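Local coordinates for microtubule-associated protein 1A/1B, light chain 3 (Trypanosoma brucei brucei, PDB 3W1Y) that probably acts in autophagy as a ubiquitin-like modifier of the ATG8 family that becomes coupled to membrane lipid, at residues A[34-39]-A[126-131]; A[68-73]-A[83-88]; A[76-81]-A[106-111]. All coordinates share one frame; numbering follows the deposited sequence.

How the contacts relate
The three contacts follow the ubiquitin-like core from its central sheet outward. Contact 1 pairs the neighbouring parallel strands 33-40 and 126-133, its centre about 2 Å from that of the chain. Contact 2, centred about 9 Å away, packs helix 78-88 against strand 68-73, the antiparallel neighbour of 33-40. Contact 3, its centre about 13 Å from that of contact 1 and 12 Å from that of contact 2, joins the beginning of the same helix to the loop before helix 112-119. Along the chain, contacts 2 and 3 interleave, both inside the loop closed by contact 1. Phe81, from segment 76-81 of contact 3, packs on residues of contacts 1 and 2, tying helix 78-88 to the sheet; contacts 2 and 3 also meet a second subunit.

Contact 1 (A[34-39]-A[126-131]); sequences IPILCE and LYVSYG
Leu37 and the Tyr127 ring lie on one face of a parallel strand pair and meet at an oblique angle, Leu37 CG standing 3.7 Å from Tyr127 CE2. The leucine gets there because its CG is anti to the backbone N (chi1 -169°), which turns the branch along the ring's CD2-CE2 side. On the other face Ile36 and Val128 touch by their methyls, Ile36 CG2 lying 3.8 Å from Val128 CG2. Further along that face, Cys38 CB approaches Tyr130 CD2 at 3.7 Å, while its SG is 4.2 Å from Val128 CB.

The backbone evidence for parallel pairing is a run of five hydrogen bonds in which 126-131 and 34-39 donate in turn. It begins with Leu126 N to Pro35 O, 2.8 Å and almost straight at 177°, and ends with Tyr130 N to Glu39 O at 3.0 Å. Leu37 and Glu39 each use both N and O, the ladder pattern of a parallel pair, and the short strand axes diverge by 31°. Polar ends are held elsewhere: Tyr127 OH bonds Asp123, Tyr130 OH bonds the backbone of Asp66, and the Glu39 carboxylate takes the N-H groups of Arg9 and Tyr10.

These are the central strands of the ubiquitin-like sheet, between 68-73 and 96-100; Phe81 of helix 78-88 packs on Ile36, Cys38 and Val128, while Leu112 of helix 112-119 touches Ile34 and Ile36.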
ATOM      1  N   ILE A  34      -6.229  10.993 -15.340  1.00 26.74           N
ATOM      2  CA  ILE A  34      -4.801  10.795 -15.503  1.00 25.48           C
ATOM      3  C   ILE A  34      -4.593   9.422 -16.140  1.00 24.93           C
ATOM      4  O   ILE A  34      -5.012   8.408 -15.580  1.00 23.96           O
ATOM      5  CB  ILE A  34      -4.095  10.880 -14.113  1.00 25.90           C
ATOM      6  CG1 ILE A  34      -4.498  12.183 -13.364  1.00 25.24           C
ATOM      7  CG2 ILE A  34      -2.544  10.653 -14.237  1.00 25.33           C
ATOM      8  CD1 ILE A  34      -4.161  13.541 -14.126  1.00 23.43           C
ATOM      9  N   PRO A  35      -3.968   9.388 -17.336  1.00 25.38           N
ATOM     10  CA  PRO A  35      -3.573   8.092 -17.921  1.00 24.57           C
ATOM     11  C   PRO A  35      -2.263   7.573 -17.330  1.00 23.95           C
ATOM     12  O   PRO A  35      -1.250   8.269 -17.322  1.00 24.32           O
ATOM     13  CB  PRO A  35      -3.452   8.386 -19.416  1.00 25.17           C
ATOM     14  CG  PRO A  35      -3.183   9.891 -19.496  1.00 26.19           C
ATOM     15  CD  PRO A  35      -3.678  10.537 -18.222  1.00 25.23           C
ATOM     16  N   ILE A  36      -2.302   6.332 -16.854  1.00 23.11           N
ATOM     17  CA  ILE A  36      -1.245   5.740 -16.092  1.00 22.88           C
ATOM     18  C   ILE A  36      -0.828   4.424 -16.751  1.00 23.44           C
ATOM     19  O   ILE A  36      -1.667   3.592 -17.104  1.00 22.17           O
ATOM     20  CB  ILE A  36      -1.704   5.484 -14.638  1.00 23.08           C
ATOM     21  CG1 ILE A  36      -2.212   6.780 -14.004  1.00 22.27           C
ATOM     22  CG2 ILE A  36      -0.580   4.821 -13.784  1.00 23.33           C
ATOM     23  CD1 ILE A  36      -2.946   6.574 -12.658  1.00 22.04           C
ATOM     24  N   LEU A  37       0.481   4.257 -16.934  1.00 23.65           N
ATOM     25  CA  LEU A  37       1.013   3.025 -17.490  1.00 24.15           C
ATOM     26  C   LEU A  37       1.872   2.384 -16.404  1.00 25.04           C
ATOM     27  O   LEU A  37       2.853   2.989 -15.989  1.00 24.28           O
ATOM     28  CB  LEU A  37       1.822   3.359 -18.765  1.00 24.58           C
ATOM     29  CG  LEU A  37       2.315   2.261 -19.722  1.00 22.82           C
ATOM     30  CD1 LEU A  37       3.318   1.359 -19.010  1.00 20.57           C
ATOM     31  CD2 LEU A  37       1.164   1.468 -20.274  1.00 19.85           C
ATOM     32  N   CYS A  38       1.465   1.212 -15.886  1.00 26.33           N
ATOM     33  CA  CYS A  38       2.256   0.492 -14.857  1.00 28.43           C
ATOM     34  C   CYS A  38       2.909  -0.739 -15.390  1.00 28.33           C
ATOM     35  O   CYS A  38       2.263  -1.522 -16.074  1.00 29.01           O
ATOM     36  CB  CYS A  38       1.435   0.043 -13.636  1.00 28.86           C
ATOM     37  SG  CYS A  38       0.296   1.190 -13.162  1.00 36.48           S
ATOM     38  N   GLU A  39       4.186  -0.896 -15.059  1.00 28.88           N
ATOM     39  CA  GLU A  39       4.958  -2.071 -15.395  1.00 30.35           C
ATOM     40  C   GLU A  39       5.697  -2.545 -14.154  1.00 31.33           C
ATOM     41  O   GLU A  39       6.028  -1.734 -13.289  1.00 29.94           O
ATOM     42  CB  GLU A  39       5.981  -1.783 -16.495  1.00 30.58           C
ATOM     43  CG  GLU A  39       5.356  -1.440 -17.837  1.00 31.12           C
ATOM     44  CD  GLU A  39       6.405  -1.235 -18.923  1.00 31.13           C
ATOM     45  OE1 GLU A  39       7.617  -1.215 -18.649  1.00 34.16           O
ATOM     46  OE2 GLU A  39       6.018  -1.073 -20.070  1.00 33.38           O
ATOM     47  N   LEU A 126       1.500   8.966 -17.314  1.00 23.85           N
ATOM     48  CA  LEU A 126       2.259   8.876 -16.067  1.00 23.60           C
ATOM     49  C   LEU A 126       2.770   7.424 -15.957  1.00 23.52           C
ATOM     50  O   LEU A 126       1.962   6.498 -15.880  1.00 22.30           O
ATOM     51  CB  LEU A 126       1.358   9.204 -14.873  1.00 22.86           C
ATOM     52  CG  LEU A 126       2.046   9.144 -13.523  1.00 23.68           C
ATOM     53  CD1 LEU A 126       3.266  10.086 -13.486  1.00 22.22           C
ATOM     54  CD2 LEU A 126       1.053   9.436 -12.393  1.00 23.32           C
ATOM     55  N   TYR A 127       4.096   7.246 -16.022  1.00 23.86           N
ATOM     56  CA  TYR A 127       4.723   5.940 -15.936  1.00 24.17           C
ATOM     57  C   TYR A 127       4.981   5.552 -14.481  1.00 25.12           C
ATOM     58  O   TYR A 127       5.478   6.358 -13.701  1.00 25.37           O
ATOM     59  CB  TYR A 127       6.011   5.920 -16.764  1.00 24.66           C
ATOM     60  CG  TYR A 127       5.702   5.781 -18.244  1.00 24.48           C
ATOM     61  CD1 TYR A 127       5.473   6.900 -19.030  1.00 22.79           C
ATOM     62  CD2 TYR A 127       5.596   4.519 -18.836  1.00 23.30           C
ATOM     63  CE1 TYR A 127       5.158   6.777 -20.377  1.00 24.52           C
ATOM     64  CE2 TYR A 127       5.294   4.380 -20.174  1.00 23.34           C
ATOM     65  CZ  TYR A 127       5.072   5.515 -20.947  1.00 24.46           C
ATOM     66  OH  TYR A 127       4.766   5.387 -22.285  1.00 23.18           O
ATOM     67  N   VAL A 128       4.617   4.323 -14.125  1.00 25.50           N
ATOM     68  CA  VAL A 128       4.718   3.844 -12.761  1.00 26.63           C
ATOM     69  C   VAL A 128       5.292   2.409 -12.767  1.00 28.29           C
ATOM     70  O   VAL A 128       4.859   1.545 -13.560  1.00 28.02           O
ATOM     71  CB  VAL A 128       3.339   3.874 -12.035  1.00 26.22           C
ATOM     72  CG1 VAL A 128       3.432   3.251 -10.657  1.00 26.52           C
ATOM     73  CG2 VAL A 128       2.760   5.299 -11.958  1.00 26.14           C
ATOM     74  N   SER A 129       6.279   2.179 -11.896  1.00 28.54           N
ATOM     75  CA  SER A 129       6.791   0.856 -11.621  1.00 29.26           C
ATOM     76  C   SER A 129       6.107   0.340 -10.378  1.00 29.46           C
ATOM     77  O   SER A 129       5.932   1.067  -9.399  1.00 28.89           O
ATOM     78  CB  SER A 129       8.291   0.885 -11.361  1.00 30.02           C
ATOM     79  OG  SER A 129       8.959   1.505 -12.431  1.00 31.85           O
ATOM     80  N   TYR A 130       5.743  -0.930 -10.418  1.00 29.62           N
ATOM     81  CA  TYR A 130       5.183  -1.563  -9.259  1.00 31.24           C
ATOM     82  C   TYR A 130       5.954  -2.833  -8.892  1.00 32.51           C
ATOM     83  O   TYR A 130       6.425  -3.585  -9.765  1.00 32.81           O
ATOM     84  CB  TYR A 130       3.682  -1.832  -9.467  1.00 29.91           C
ATOM     85  CG  TYR A 130       3.346  -2.957 -10.424  1.00 30.18           C
ATOM     86  CD1 TYR A 130       3.186  -4.283  -9.978  1.00 31.20           C
ATOM     87  CD2 TYR A 130       3.154  -2.695 -11.774  1.00 28.73           C
ATOM     88  CE1 TYR A 130       2.867  -5.314 -10.879  1.00 30.17           C
ATOM     89  CE2 TYR A 130       2.821  -3.683 -12.650  1.00 28.68           C
ATOM     90  CZ  TYR A 130       2.676  -4.992 -12.218  1.00 30.43           C
ATOM     91  OH  TYR A 130       2.333  -5.947 -13.158  1.00 29.84           O
ATOM     92  N   GLY A 131       6.085  -3.057  -7.596  1.00 34.13           N
ATOM     93  CA  GLY A 131       6.569  -4.337  -7.095  1.00 36.50           C
ATOM     94  C   GLY A 131       5.521  -4.956  -6.190  1.00 38.07           C
ATOM     95  O   GLY A 131       4.833  -4.255  -5.455  1.00 38.33           O
TER

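Contact 2 (A[68-73]-A[83-88]); sequences NKFLLP and MALRQR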
ATOM      1  N   ASN A  68      -0.189  -2.841 -17.045  1.00 32.70           N
ATOM      2  CA  ASN A  68      -1.540  -2.408 -16.748  1.00 32.10           C
ATOM      3  C   ASN A  68      -1.664  -0.885 -16.926  1.00 31.50           C
ATOM      4  O   ASN A  68      -0.809  -0.121 -16.472  1.00 31.31           O
ATOM      5  CB  ASN A  68      -1.904  -2.805 -15.319  1.00 32.93           C
ATOM      6  CG  ASN A  68      -2.000  -4.308 -15.139  1.00 34.49           C
ATOM      7  OD1 ASN A  68      -2.983  -4.923 -15.542  1.00 38.97           O
ATOM      8  ND2 ASN A  68      -0.994  -4.901 -14.520  1.00 33.51           N
ATOM      9  N   LYS A  69      -2.720  -0.474 -17.618  1.00 30.61           N
ATOM     10  CA  LYS A  69      -3.055   0.915 -17.820  1.00 30.34           C
ATOM     11  C   LYS A  69      -4.263   1.266 -16.985  1.00 29.74           C
ATOM     12  O   LYS A  69      -5.153   0.443 -16.781  1.00 29.45           O
ATOM     13  CB  LYS A  69      -3.442   1.166 -19.262  1.00 31.34           C
ATOM     14  CG  LYS A  69      -2.339   0.955 -20.267  1.00 32.76           C
ATOM     15  CD  LYS A  69      -3.004   0.883 -21.618  1.00 36.69           C
ATOM     16  CE  LYS A  69      -2.003   0.975 -22.701  1.00 40.20           C
ATOM     17  NZ  LYS A  69      -2.641   0.644 -23.997  1.00 42.43           N
ATOM     18  N   PHE A  70      -4.302   2.501 -16.510  1.00 29.14           N
ATOM     19  CA  PHE A  70      -5.427   2.990 -15.723  1.00 28.46           C
ATOM     20  C   PHE A  70      -5.753   4.368 -16.252  1.00 28.04           C
ATOM     21  O   PHE A  70      -4.912   5.011 -16.823  1.00 27.27           O
ATOM     22  CB  PHE A  70      -5.054   3.068 -14.221  1.00 27.95           C
ATOM     23  CG  PHE A  70      -4.775   1.732 -13.592  1.00 27.87           C
ATOM     24  CD1 PHE A  70      -3.543   1.113 -13.746  1.00 27.01           C
ATOM     25  CD2 PHE A  70      -5.760   1.067 -12.868  1.00 28.27           C
ATOM     26  CE1 PHE A  70      -3.291  -0.155 -13.182  1.00 26.09           C
ATOM     27  CE2 PHE A  70      -5.504  -0.190 -12.304  1.00 26.13           C
ATOM     28  CZ  PHE A  70      -4.259  -0.789 -12.463  1.00 25.65           C
ATOM     29  N   LEU A  71      -6.990   4.803 -16.040  1.00 28.71           N
ATOM     30  CA  LEU A  71      -7.409   6.161 -16.303  1.00 28.61           C
ATOM     31  C   LEU A  71      -8.154   6.643 -15.059  1.00 28.37           C
ATOM     32  O   LEU A  71      -9.312   6.306 -14.838  1.00 29.14           O
ATOM     33  CB  LEU A  71      -8.286   6.186 -17.555  1.00 29.28           C
ATOM     34  CG  LEU A  71      -8.699   7.545 -18.107  1.00 30.76           C
ATOM     35  CD1 LEU A  71      -7.478   8.425 -18.417  1.00 28.92           C
ATOM     36  CD2 LEU A  71      -9.604   7.373 -19.369  1.00 29.88           C
ATOM     37  N   LEU A  72      -7.480   7.399 -14.204  1.00 27.79           N
ATOM     38  CA  LEU A  72      -8.055   7.674 -12.892  1.00 27.59           C
ATOM     39  C   LEU A  72      -8.273   9.157 -12.672  1.00 27.44           C
ATOM     40  O   LEU A  72      -7.560   9.984 -13.268  1.00 27.32           O
ATOM     41  CB  LEU A  72      -7.183   7.068 -11.790  1.00 27.86           C
ATOM     42  CG  LEU A  72      -7.061   5.532 -11.765  1.00 29.76           C
ATOM     43  CD1 LEU A  72      -6.177   5.066 -10.608  1.00 30.89           C
ATOM     44  CD2 LEU A  72      -8.464   4.832 -11.693  1.00 30.38           C
ATOM     45  N   PRO A  73      -9.252   9.514 -11.817  1.00 28.02           N
ATOM     46  CA  PRO A  73      -9.492  10.955 -11.568  1.00 28.51           C
ATOM     47  C   PRO A  73      -8.243  11.707 -11.058  1.00 28.74           C
ATOM     48  O   PRO A  73      -7.438  11.141 -10.282  1.00 28.23           O
ATOM     49  CB  PRO A  73     -10.631  10.958 -10.515  1.00 29.34           C
ATOM     50  CG  PRO A  73     -11.327   9.606 -10.645  1.00 29.57           C
ATOM     51  CD  PRO A  73     -10.168   8.645 -11.034  1.00 28.35           C
ATOM     52  N   MET A  83      -4.918   0.684  -4.529  1.00 33.03           N
ATOM     53  CA  MET A  83      -6.038  -0.241  -4.349  1.00 34.46           C
ATOM     54  C   MET A  83      -6.611  -0.693  -5.675  1.00 33.06           C
ATOM     55  O   MET A  83      -6.910  -1.858  -5.809  1.00 33.74           O
ATOM     56  CB  MET A  83      -7.140   0.343  -3.461  1.00 34.73           C
ATOM     57  CG  MET A  83      -6.626   0.719  -2.072  1.00 35.64           C
ATOM     58  SD  MET A  83      -7.809   1.791  -1.228  1.00 39.96           S
ATOM     59  CE  MET A  83      -8.830   0.516  -0.405  1.00 37.57           C
ATOM     60  N   ALA A  84      -6.733   0.201  -6.659  1.00 31.53           N
ATOM     61  CA  ALA A  84      -7.133  -0.228  -8.007  1.00 30.62           C
ATOM     62  C   ALA A  84      -6.153  -1.274  -8.628  1.00 29.95           C
ATOM     63  O   ALA A  84      -6.583  -2.240  -9.270  1.00 29.51           O
ATOM     64  CB  ALA A  84      -7.317   0.970  -8.923  1.00 29.48           C
ATOM     65  N   LEU A  85      -4.854  -1.083  -8.394  1.00 29.79           N
ATOM     66  CA  LEU A  85      -3.804  -1.967  -8.920  1.00 30.66           C
ATOM     67  C   LEU A  85      -3.847  -3.332  -8.226  1.00 32.37           C
ATOM     68  O   LEU A  85      -3.702  -4.360  -8.868  1.00 31.67           O
ATOM     69  CB  LEU A  85      -2.409  -1.318  -8.819  1.00 29.61           C
ATOM     70  CG  LEU A  85      -1.134  -2.023  -9.349  1.00 29.23           C
ATOM     71  CD1 LEU A  85      -1.170  -2.410 -10.864  1.00 26.17           C
ATOM     72  CD2 LEU A  85       0.053  -1.108  -9.084  1.00 29.98           C
ATOM     73  N   ARG A  86      -4.089  -3.313  -6.920  1.00 34.92           N
ATOM     74  CA  ARG A  86      -4.308  -4.520  -6.131  1.00 37.62           C
ATOM     75  C   ARG A  86      -5.470  -5.402  -6.663  1.00 38.91           C
ATOM     76  O   ARG A  86      -5.320  -6.618  -6.831  1.00 37.83           O
ATOM     77  CB  ARG A  86      -4.581  -4.107  -4.699  1.00 38.35           C
ATOM     78  CG  ARG A  86      -4.040  -5.045  -3.718  1.00 42.89           C
ATOM     79  CD  ARG A  86      -4.645  -4.832  -2.348  1.00 48.06           C
ATOM     80  NE  ARG A  86      -3.909  -5.616  -1.364  1.00 52.34           N
ATOM     81  CZ  ARG A  86      -4.079  -6.920  -1.173  1.00 55.08           C
ATOM     82  NH1 ARG A  86      -4.968  -7.584  -1.903  1.00 57.15           N
ATOM     83  NH2 ARG A  86      -3.367  -7.560  -0.250  1.00 55.23           N
ATOM     84  N   GLN A  87      -6.615  -4.762  -6.913  1.00 40.31           N
ATOM     85  CA  GLN A  87      -7.774  -5.388  -7.530  1.00 42.90           C
ATOM     86  C   GLN A  87      -7.460  -5.950  -8.910  1.00 42.11           C
ATOM     87  O   GLN A  87      -7.899  -7.034  -9.246  1.00 42.92           O
ATOM     88  CB  GLN A  87      -8.913  -4.373  -7.698  1.00 43.03           C
ATOM     89  CG  GLN A  87      -9.491  -3.726  -6.419  1.00 46.44           C
ATOM     90  CD  GLN A  87     -10.472  -2.565  -6.739  1.00 48.30           C
ATOM     91  OE1 GLN A  87     -11.136  -2.568  -7.793  1.00 52.55           O
ATOM     92  NE2 GLN A  87     -10.541  -1.555  -5.839  1.00 53.09           N
ATOM     93  N   ARG A  88      -6.738  -5.184  -9.723  1.00 41.97           N
ATOM     94  CA  ARG A  88      -6.428  -5.572 -11.090  1.00 41.79           C
ATOM     95  C   ARG A  88      -5.433  -6.736 -11.147  1.00 42.16           C
ATOM     96  O   ARG A  88      -5.501  -7.573 -12.046  1.00 42.92           O
ATOM     97  CB  ARG A  88      -5.867  -4.365 -11.857  1.00 41.57           C
ATOM     98  CG  ARG A  88      -5.493  -4.688 -13.280  1.00 42.36           C
ATOM     99  CD  ARG A  88      -6.655  -4.387 -14.232  1.00 45.00           C
ATOM    100  NE  ARG A  88      -6.276  -3.302 -15.140  1.00 48.48           N
ATOM    101  CZ  ARG A  88      -6.838  -2.103 -15.173  1.00 47.86           C
ATOM    102  NH1 ARG A  88      -7.856  -1.801 -14.379  1.00 49.79           N
ATOM    103  NH2 ARG A  88      -6.387  -1.213 -16.032  1.00 48.15           N
TER
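The guanidinium of Arg88 lies flat over one face of the Phe70 ring, its CZ 4.1 Å from the ring centroid and 25° off the ring normal. With the two planes only 21° apart, this is modelled as a stacked cation-pi contact. The overlap is offset: Phe70 CE2 sits beneath the guanidinium toward its rim, 3.5 Å from Arg88 NH1. The end of Arg88 is, however, built too close to the Lys69 carbonyl, and the fine placing of the whole guanidinium is therefore doubtful. At the ring's edge, near its plane, comes the backbone oxygen of Ala84, 3.8 Å from Phe70 CE2. Asn68 OD1 lies at an edge of the guanidinium, but its nearest approach is to the aliphatic part of the arginine, at 3.4 Å from Arg88 CG. The Asn68 amide is steeply turned to the guanidinium, and the two side chains run past each other in opposite directions. Arg88 reaches the ring by bending: CG is anti to the backbone N, and the chain then folds at its second and third torsions, which brings the guanidinium back over Phe70.

This is the packing of a helix across the sheet in the ubiquitin-like fold, with the axes of the short segments 10.3 Å apart. The Phe70 ring reaches from the strand to the helix. Phe70 CZ comes 3.8 Å from Leu85 CD1, the two side chains crossing at about a right angle, and Ala84 presents its methyl to Phe70 CE2. Phe81, one helical turn before Leu85, meets the Phe70 ring edge-to-face, whereas Leu85 continues onto Val97 and Val99 of strand 96-100. On the strand's other side, Lys69 forms a salt bridge with Glu22 of helix 16-29.

Contact 3 (A[76-81]-A[106-111]); sequences ATVMEF and PPNSAC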
ATOM      1  N   ALA A  76      -8.214  11.569  -7.372  1.00 30.75           N
ATOM      2  CA  ALA A  76      -7.862  10.303  -6.722  1.00 29.81           C
ATOM      3  C   ALA A  76      -6.504  10.406  -6.029  1.00 28.48           C
ATOM      4  O   ALA A  76      -5.615  11.080  -6.502  1.00 27.01           O
ATOM      5  CB  ALA A  76      -7.843   9.142  -7.754  1.00 29.47           C
ATOM      6  N   THR A  77      -6.347   9.736  -4.902  1.00 29.03           N
ATOM      7  CA  THR A  77      -5.038   9.680  -4.230  1.00 28.74           C
ATOM      8  C   THR A  77      -4.177   8.511  -4.714  1.00 28.21           C
ATOM      9  O   THR A  77      -4.680   7.592  -5.363  1.00 26.92           O
ATOM     10  CB  THR A  77      -5.203   9.525  -2.751  1.00 29.04           C
ATOM     11  OG1 THR A  77      -5.972   8.353  -2.517  1.00 28.75           O
ATOM     12  CG2 THR A  77      -5.931  10.737  -2.173  1.00 32.38           C
ATOM     13  N   VAL A  78      -2.880   8.555  -4.368  1.00 28.92           N
ATOM     14  CA  VAL A  78      -1.971   7.436  -4.574  1.00 28.64           C
ATOM     15  C   VAL A  78      -2.536   6.141  -3.984  1.00 29.84           C
ATOM     16  O   VAL A  78      -2.486   5.096  -4.618  1.00 29.88           O
ATOM     17  CB  VAL A  78      -0.550   7.741  -4.036  1.00 29.09           C
ATOM     18  CG1 VAL A  78       0.287   6.498  -3.958  1.00 27.17           C
ATOM     19  CG2 VAL A  78       0.154   8.743  -4.924  1.00 28.36           C
ATOM     20  N   MET A  79      -3.094   6.211  -2.779  1.00 31.09           N
ATOM     21  CA  MET A  79      -3.678   5.035  -2.152  1.00 31.94           C
ATOM     22  C   MET A  79      -4.794   4.405  -3.003  1.00 31.38           C
ATOM     23  O   MET A  79      -4.877   3.179  -3.129  1.00 30.60           O
ATOM     24  CB  MET A  79      -4.169   5.388  -0.720  1.00 33.37           C
ATOM     25  CG  MET A  79      -4.832   4.221   0.026  1.00 36.40           C
ATOM     26  SD  MET A  79      -3.631   2.879   0.338  1.00 45.79           S
ATOM     27  CE  MET A  79      -2.895   3.530   1.834  1.00 44.97           C
ATOM     28  N   GLU A  80      -5.666   5.246  -3.554  1.00 31.38           N
ATOM     29  CA  GLU A  80      -6.769   4.759  -4.391  1.00 32.36           C
ATOM     30  C   GLU A  80      -6.246   4.045  -5.627  1.00 31.11           C
ATOM     31  O   GLU A  80      -6.727   2.969  -5.975  1.00 31.25           O
ATOM     32  CB  GLU A  80      -7.734   5.898  -4.774  1.00 32.06           C
ATOM     33  CG  GLU A  80      -8.778   6.158  -3.695  1.00 34.71           C
ATOM     34  CD  GLU A  80      -9.526   7.494  -3.852  1.00 35.51           C
ATOM     35  OE1 GLU A  80     -10.780   7.465  -3.856  1.00 38.83           O
ATOM     36  OE2 GLU A  80      -8.875   8.565  -3.937  1.00 34.94           O
ATOM     37  N   PHE A  81      -5.255   4.650  -6.277  1.00 30.45           N
ATOM     38  CA  PHE A  81      -4.533   4.001  -7.363  1.00 29.95           C
ATOM     39  C   PHE A  81      -3.978   2.646  -6.945  1.00 29.65           C
ATOM     40  O   PHE A  81      -4.159   1.659  -7.651  1.00 29.18           O
ATOM     41  CB  PHE A  81      -3.407   4.913  -7.875  1.00 29.80           C
ATOM     42  CG  PHE A  81      -2.421   4.225  -8.771  1.00 29.56           C
ATOM     43  CD1 PHE A  81      -2.833   3.515  -9.878  1.00 28.46           C
ATOM     44  CD2 PHE A  81      -1.065   4.310  -8.510  1.00 33.92           C
ATOM     45  CE1 PHE A  81      -1.924   2.885 -10.688  1.00 29.43           C
ATOM     46  CE2 PHE A  81      -0.138   3.678  -9.346  1.00 32.91           C
ATOM     47  CZ  PHE A  81      -0.578   2.966 -10.419  1.00 29.53           C
ATOM     48  N   PRO A 106       5.803   7.635  -3.868  1.00 36.26           N
ATOM     49  CA  PRO A 106       4.981   8.801  -3.552  1.00 35.66           C
ATOM     50  C   PRO A 106       4.194   8.641  -2.232  1.00 35.65           C
ATOM     51  O   PRO A 106       3.897   7.516  -1.819  1.00 34.56           O
ATOM     52  CB  PRO A 106       4.035   8.890  -4.748  1.00 34.87           C
ATOM     53  CG  PRO A 106       3.913   7.451  -5.229  1.00 35.28           C
ATOM     54  CD  PRO A 106       5.247   6.831  -4.976  1.00 34.96           C
ATOM     55  N   PRO A 107       3.893   9.769  -1.552  1.00 36.07           N
ATOM     56  CA  PRO A 107       3.041   9.700  -0.358  1.00 36.00           C
ATOM     57  C   PRO A 107       1.642   9.193  -0.751  1.00 34.72           C
ATOM     58  O   PRO A 107       1.130   9.562  -1.819  1.00 33.26           O
ATOM     59  CB  PRO A 107       2.957  11.167   0.127  1.00 36.43           C
ATOM     60  CG  PRO A 107       4.022  11.920  -0.617  1.00 37.06           C
ATOM     61  CD  PRO A 107       4.329  11.148  -1.867  1.00 36.53           C
ATOM     62  N   ASN A 108       1.059   8.361   0.111  1.00 34.51           N
ATOM     63  CA  ASN A 108      -0.281   7.786  -0.086  1.00 35.44           C
ATOM     64  C   ASN A 108      -1.442   8.751  -0.282  1.00 35.59           C
ATOM     65  O   ASN A 108      -2.418   8.409  -0.972  1.00 35.34           O
ATOM     66  CB  ASN A 108      -0.622   6.844   1.061  1.00 35.95           C
ATOM     67  CG  ASN A 108       0.106   5.552   0.941  1.00 37.34           C
ATOM     68  OD1 ASN A 108       0.615   5.238  -0.134  1.00 37.99           O
ATOM     69  ND2 ASN A 108       0.187   4.798   2.027  1.00 36.77           N
ATOM     70  N   SER A 109      -1.322   9.940   0.319  1.00 36.22           N
ATOM     71  CA  SER A 109      -2.356  10.972   0.256  1.00 36.23           C
ATOM     72  C   SER A 109      -2.132  11.953  -0.863  1.00 35.44           C
ATOM     73  O   SER A 109      -2.910  12.865  -1.024  1.00 36.63           O
ATOM     74  CB  SER A 109      -2.432  11.732   1.580  1.00 37.90           C
ATOM     75  OG  SER A 109      -1.191  12.376   1.881  1.00 39.71           O
ATOM     76  N   ALA A 110      -1.062  11.797  -1.631  1.00 34.61           N
ATOM     77  CA  ALA A 110      -0.844  12.664  -2.790  1.00 34.22           C
ATOM     78  C   ALA A 110      -1.921  12.418  -3.860  1.00 33.80           C
ATOM     79  O   ALA A 110      -2.390  11.294  -4.019  1.00 33.62           O
ATOM     80  CB  ALA A 110       0.560  12.452  -3.361  1.00 33.57           C
ATOM     81  N   CYS A 111      -2.328  13.472  -4.562  1.00 33.90           N
ATOM     82  CA  CYS A 111      -3.234  13.354  -5.691  1.00 34.65           C
ATOM     83  C   CYS A 111      -2.487  13.021  -6.971  1.00 32.67           C
ATOM     84  O   CYS A 111      -1.457  13.621  -7.269  1.00 32.29           O
ATOM     85  CB  CYS A 111      -3.969  14.678  -5.893  1.00 35.59           C
ATOM     86  SG  CYS A 111      -5.135  14.921  -4.578  1.00 44.88           S
TER
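A capped helix start, the first turn of helix 78-88, meets here a type I beta turn running from Pro107 to Ala110. Two backbone bonds join them: Val78 N donates to Ala110 O (2.8 Å), and Met79 N to Asn108 O (2.9 Å). Two N-H groups of the first helical turn, which lack partners within the helix, are thereby satisfied by the turn.

Thr77 and Glu80 complete the end as a capping box. Glu80 N donates to Thr77 OG1 at 3.3 Å, and Thr77 N to Glu80 OE2 at 2.9 Å; OE2 also accepts from Thr77 OG1. With chi1 at 57°, Thr77 OG1 sits between its own backbone N and carbonyl carbon, where it can receive the Glu80 N-H.

Val78 is wedged against the loop, Val78 CB standing 3.3 Å from Pro107 O, while its CG2 lies against Pro106 and Ala110, 3.9 Å from Pro106 CB. Met79, bent at chi2 and chi3, lays its CE 3.3 Å from Asn108 ND2, the side chains meeting obliquely. Both Val78 and Ala110 touch Ile115 of helix 112-119, and Met79 packs on Met79 of the second subunit.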